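Local structure of telomerase reverse transcriptase (Takifugu rubripes, 4LMO) at residues L91-I101 against Q115-F125. The protein is the RNA-binding domain of the catalytic subunit of telomerase, the reverse transcriptase that elongates chromosome ends by copying a template within its RNA component. Sequence-based numbering, arbitrary orientation.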
# COMPACT_ATOMS: atom_id res chain seq x y z
N LEU A 91 -14.24 4.14 0.70
CA LEU A 91 -13.26 5.11 0.21
C LEU A 91 -13.04 5.03 -1.30
O LEU A 91 -12.80 6.05 -1.94
CB LEU A 91 -11.93 4.97 0.97
CG LEU A 91 -11.95 5.40 2.44
CD1 LEU A 91 -10.66 4.98 3.13
CD2 LEU A 91 -12.18 6.90 2.60
N LEU A 92 -13.12 3.83 -1.87
CA LEU A 92 -13.13 3.66 -3.32
C LEU A 92 -14.43 4.21 -3.92
O LEU A 92 -14.42 4.81 -5.00
CB LEU A 92 -12.96 2.19 -3.70
CG LEU A 92 -11.56 1.55 -3.62
CD1 LEU A 92 -11.67 0.03 -3.59
CD2 LEU A 92 -10.66 2.00 -4.75
N GLN A 93 -15.54 4.01 -3.21
CA GLN A 93 -16.86 4.46 -3.66
C GLN A 93 -17.04 5.96 -3.56
O GLN A 93 -17.91 6.53 -4.23
CB GLN A 93 -17.97 3.73 -2.90
CG GLN A 93 -18.32 2.36 -3.46
CD GLN A 93 -18.79 2.41 -4.90
OE1 GLN A 93 -18.16 1.84 -5.79
NE2 GLN A 93 -19.89 3.11 -5.14
N LYS A 94 -16.24 6.61 -2.72
CA LYS A 94 -16.31 8.06 -2.58
C LYS A 94 -15.12 8.77 -3.25
O LYS A 94 -14.92 9.97 -3.06
CB LYS A 94 -16.47 8.46 -1.10
CG LYS A 94 -15.21 8.35 -0.26
CD LYS A 94 -15.51 7.96 1.19
CE LYS A 94 -16.23 9.05 1.96
NZ LYS A 94 -16.20 8.78 3.43
N THR A 95 -14.36 8.02 -4.04
CA THR A 95 -13.28 8.60 -4.86
C THR A 95 -13.41 8.24 -6.34
O THR A 95 -13.33 9.11 -7.19
CB THR A 95 -11.86 8.26 -4.34
OG1 THR A 95 -11.72 6.84 -4.19
CG2 THR A 95 -11.58 8.95 -3.01
N CYS A 96 -13.60 6.95 -6.64
CA CYS A 96 -13.81 6.52 -8.02
C CYS A 96 -14.84 5.39 -8.09
O CYS A 96 -14.48 4.23 -8.29
CB CYS A 96 -12.49 6.12 -8.68
SG CYS A 96 -12.58 6.05 -10.48
N PRO A 97 -16.13 5.74 -7.94
CA PRO A 97 -17.20 4.76 -7.73
C PRO A 97 -17.54 3.93 -8.95
O PRO A 97 -17.24 4.32 -10.08
CB PRO A 97 -18.40 5.63 -7.33
CG PRO A 97 -18.14 6.94 -8.00
CD PRO A 97 -16.65 7.12 -8.04
N LEU A 98 -18.17 2.78 -8.71
CA LEU A 98 -18.63 1.90 -9.77
C LEU A 98 -19.92 2.45 -10.37
O LEU A 98 -20.75 3.03 -9.67
CB LEU A 98 -18.83 0.48 -9.23
CG LEU A 98 -17.65 -0.12 -8.44
CD1 LEU A 98 -18.09 -1.31 -7.59
CD2 LEU A 98 -16.49 -0.50 -9.35
N VAL A 99 -20.08 2.28 -11.68
CA VAL A 99 -21.29 2.70 -12.38
C VAL A 99 -21.97 1.48 -12.99
O VAL A 99 -21.56 0.99 -14.05
CB VAL A 99 -21.00 3.76 -13.48
CG1 VAL A 99 -22.30 4.30 -14.05
CG2 VAL A 99 -20.15 4.90 -12.94
N GLY A 100 -23.00 0.99 -12.31
CA GLY A 100 -23.80 -0.14 -12.77
C GLY A 100 -23.03 -1.41 -13.10
O GLY A 100 -23.19 -1.97 -14.18
N ILE A 101 -22.19 -1.86 -12.17
CA ILE A 101 -21.44 -3.11 -12.36
C ILE A 101 -22.19 -4.32 -11.81
O ILE A 101 -22.19 -5.39 -12.43
CB ILE A 101 -19.97 -3.04 -11.84
CG1 ILE A 101 -19.90 -3.05 -10.30
CG2 ILE A 101 -19.23 -1.85 -12.43
CD1 ILE A 101 -19.53 -4.40 -9.71
N GLN A 115 -15.19 3.74 -18.24
CA GLN A 115 -15.25 3.75 -16.78
C GLN A 115 -13.91 3.37 -16.13
O GLN A 115 -13.79 2.32 -15.49
CB GLN A 115 -16.38 2.86 -16.26
CG GLN A 115 -16.82 3.20 -14.84
CD GLN A 115 -17.70 2.14 -14.22
OE1 GLN A 115 -18.64 1.65 -14.84
NE2 GLN A 115 -17.41 1.80 -12.98
N HIS A 116 -12.92 4.23 -16.31
CA HIS A 116 -11.61 4.06 -15.68
C HIS A 116 -11.31 5.23 -14.77
O HIS A 116 -11.97 6.27 -14.85
CB HIS A 116 -10.52 3.89 -16.73
CG HIS A 116 -10.50 4.97 -17.79
ND1 HIS A 116 -9.63 5.99 -17.76
CD2 HIS A 116 -11.28 5.15 -18.92
CE1 HIS A 116 -9.84 6.79 -18.82
NE2 HIS A 116 -10.86 6.28 -19.53
N CYS A 117 -10.33 5.05 -13.89
CA CYS A 117 -9.96 6.09 -12.94
C CYS A 117 -8.66 6.79 -13.35
O CYS A 117 -7.65 6.13 -13.57
CB CYS A 117 -9.80 5.50 -11.53
SG CYS A 117 -11.24 4.59 -10.95
N GLY A 118 -8.71 8.11 -13.45
CA GLY A 118 -7.52 8.91 -13.70
C GLY A 118 -6.58 8.86 -12.51
O GLY A 118 -7.02 8.67 -11.37
N SER A 119 -5.28 9.03 -12.77
CA SER A 119 -4.25 8.92 -11.73
C SER A 119 -4.49 9.83 -10.52
O SER A 119 -4.07 9.51 -9.40
CB SER A 119 -2.86 9.16 -12.31
OG SER A 119 -2.79 10.43 -12.93
N HIS A 120 -5.15 10.96 -10.76
CA HIS A 120 -5.50 11.92 -9.71
C HIS A 120 -6.56 11.38 -8.78
O HIS A 120 -6.58 11.72 -7.60
CB HIS A 120 -5.94 13.24 -10.33
CG HIS A 120 -7.03 13.10 -11.38
ND1 HIS A 120 -8.28 13.56 -11.19
CD2 HIS A 120 -7.00 12.53 -12.65
CE1 HIS A 120 -9.02 13.29 -12.28
NE2 HIS A 120 -8.24 12.66 -13.17
N ARG A 121 -7.46 10.56 -9.32
CA ARG A 121 -8.48 9.85 -8.54
C ARG A 121 -7.86 8.73 -7.72
O ARG A 121 -8.23 8.52 -6.56
CB ARG A 121 -9.55 9.28 -9.46
CG ARG A 121 -10.44 10.32 -10.10
CD ARG A 121 -11.50 10.76 -9.11
NE ARG A 121 -11.79 12.18 -9.22
CZ ARG A 121 -12.62 12.83 -8.41
NH1 ARG A 121 -13.25 12.20 -7.43
NH2 ARG A 121 -12.81 14.13 -8.60
N VAL A 122 -6.92 8.01 -8.33
CA VAL A 122 -6.18 6.96 -7.64
C VAL A 122 -5.36 7.56 -6.51
O VAL A 122 -5.18 6.94 -5.45
CB VAL A 122 -5.29 6.16 -8.63
CG1 VAL A 122 -4.38 5.18 -7.88
CG2 VAL A 122 -6.15 5.42 -9.63
N TYR A 123 -4.88 8.79 -6.71
CA TYR A 123 -4.24 9.54 -5.63
C TYR A 123 -5.19 9.82 -4.46
O TYR A 123 -4.83 9.60 -3.31
CB TYR A 123 -3.59 10.84 -6.13
CG TYR A 123 -3.16 11.74 -5.00
CD1 TYR A 123 -2.04 11.43 -4.23
CD2 TYR A 123 -3.89 12.88 -4.68
CE1 TYR A 123 -1.65 12.25 -3.18
CE2 TYR A 123 -3.51 13.70 -3.63
CZ TYR A 123 -2.39 13.38 -2.88
OH TYR A 123 -2.01 14.19 -1.84
N LEU A 124 -6.38 10.33 -4.76
CA LEU A 124 -7.34 10.70 -3.71
C LEU A 124 -7.69 9.50 -2.83
O LEU A 124 -7.70 9.61 -1.60
CB LEU A 124 -8.60 11.33 -4.31
CG LEU A 124 -8.45 12.69 -5.00
CD1 LEU A 124 -9.71 13.03 -5.79
CD2 LEU A 124 -8.11 13.80 -4.01
N PHE A 125 -7.97 8.36 -3.46
CA PHE A 125 -8.20 7.10 -2.74
C PHE A 125 -7.01 6.72 -1.86
O PHE A 125 -7.17 6.46 -0.67
CB PHE A 125 -8.51 5.96 -3.71
CG PHE A 125 -8.37 4.59 -3.10
CD1 PHE A 125 -9.27 4.15 -2.13
CD2 PHE A 125 -7.34 3.74 -3.49
CE1 PHE A 125 -9.14 2.89 -1.56
CE2 PHE A 125 -7.21 2.49 -2.93
CZ PHE A 125 -8.11 2.06 -1.96
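The last turn of helix 88-93 and the loop after it run past the loop leading into helix 119-133 and its first two turns, with Thr95 and Phe125 closest in backbone at 5.7 Å between their CA atoms and Cys96 facing Cys117 at 6.3 Å. A disulfide joins the two: with SG of Cys96 swung opposite the backbone N (chi1 -163°), its sulfur points across the gap to Cys117 SG at 2.0 Å, with a chi3 of -103°. On the helical side, Phe125 presents one face of its ring to Leu92, whose CD2 methyl sits 3.5 Å from the ring centroid, almost on the ring normal, a CH-pi contact. Leu91 meets the rim of the same ring, CB to CD1 at 4.2 Å, and Leu216 and Cys220 of helix 191-220 also touch Phe125, as suits a large flat apolar group in a buried place. Replacing Phe125 with an alanine is likely to leave the Leu92 methyl without its ring face and open a gap toward helix 191-220. Thr95 suits the junction because it is both polar and apolar. Its hydroxyl OG1 donates to Leu91 O at 2.6 Å, in the carbonyl plane, and also lies against Phe125 CB at 3.4 Å, while CG2 packs on the Phe125 backbone and Leu124 CB. Arg121, bent at chi2 and chi3, brings NH1 to Thr95 O at 3.1 Å, nearly straight and close to the guanidinium plane; Leu124 CD1 lies over one face of that group. Farther along, the Gln115 side chain crosses Val99. Cys117 pairs through its backbone with Phe235 of strand 234-237, and Arg237 bonds Cys96 O, so both half-cystines are tied to this strand. The disulfide thus covalently closes the connection between the two helices, while Thr95 and Arg121 satisfy two backbone carbonyls, Leu91 O and Thr95 O, where helix 88-93 gives way to loop.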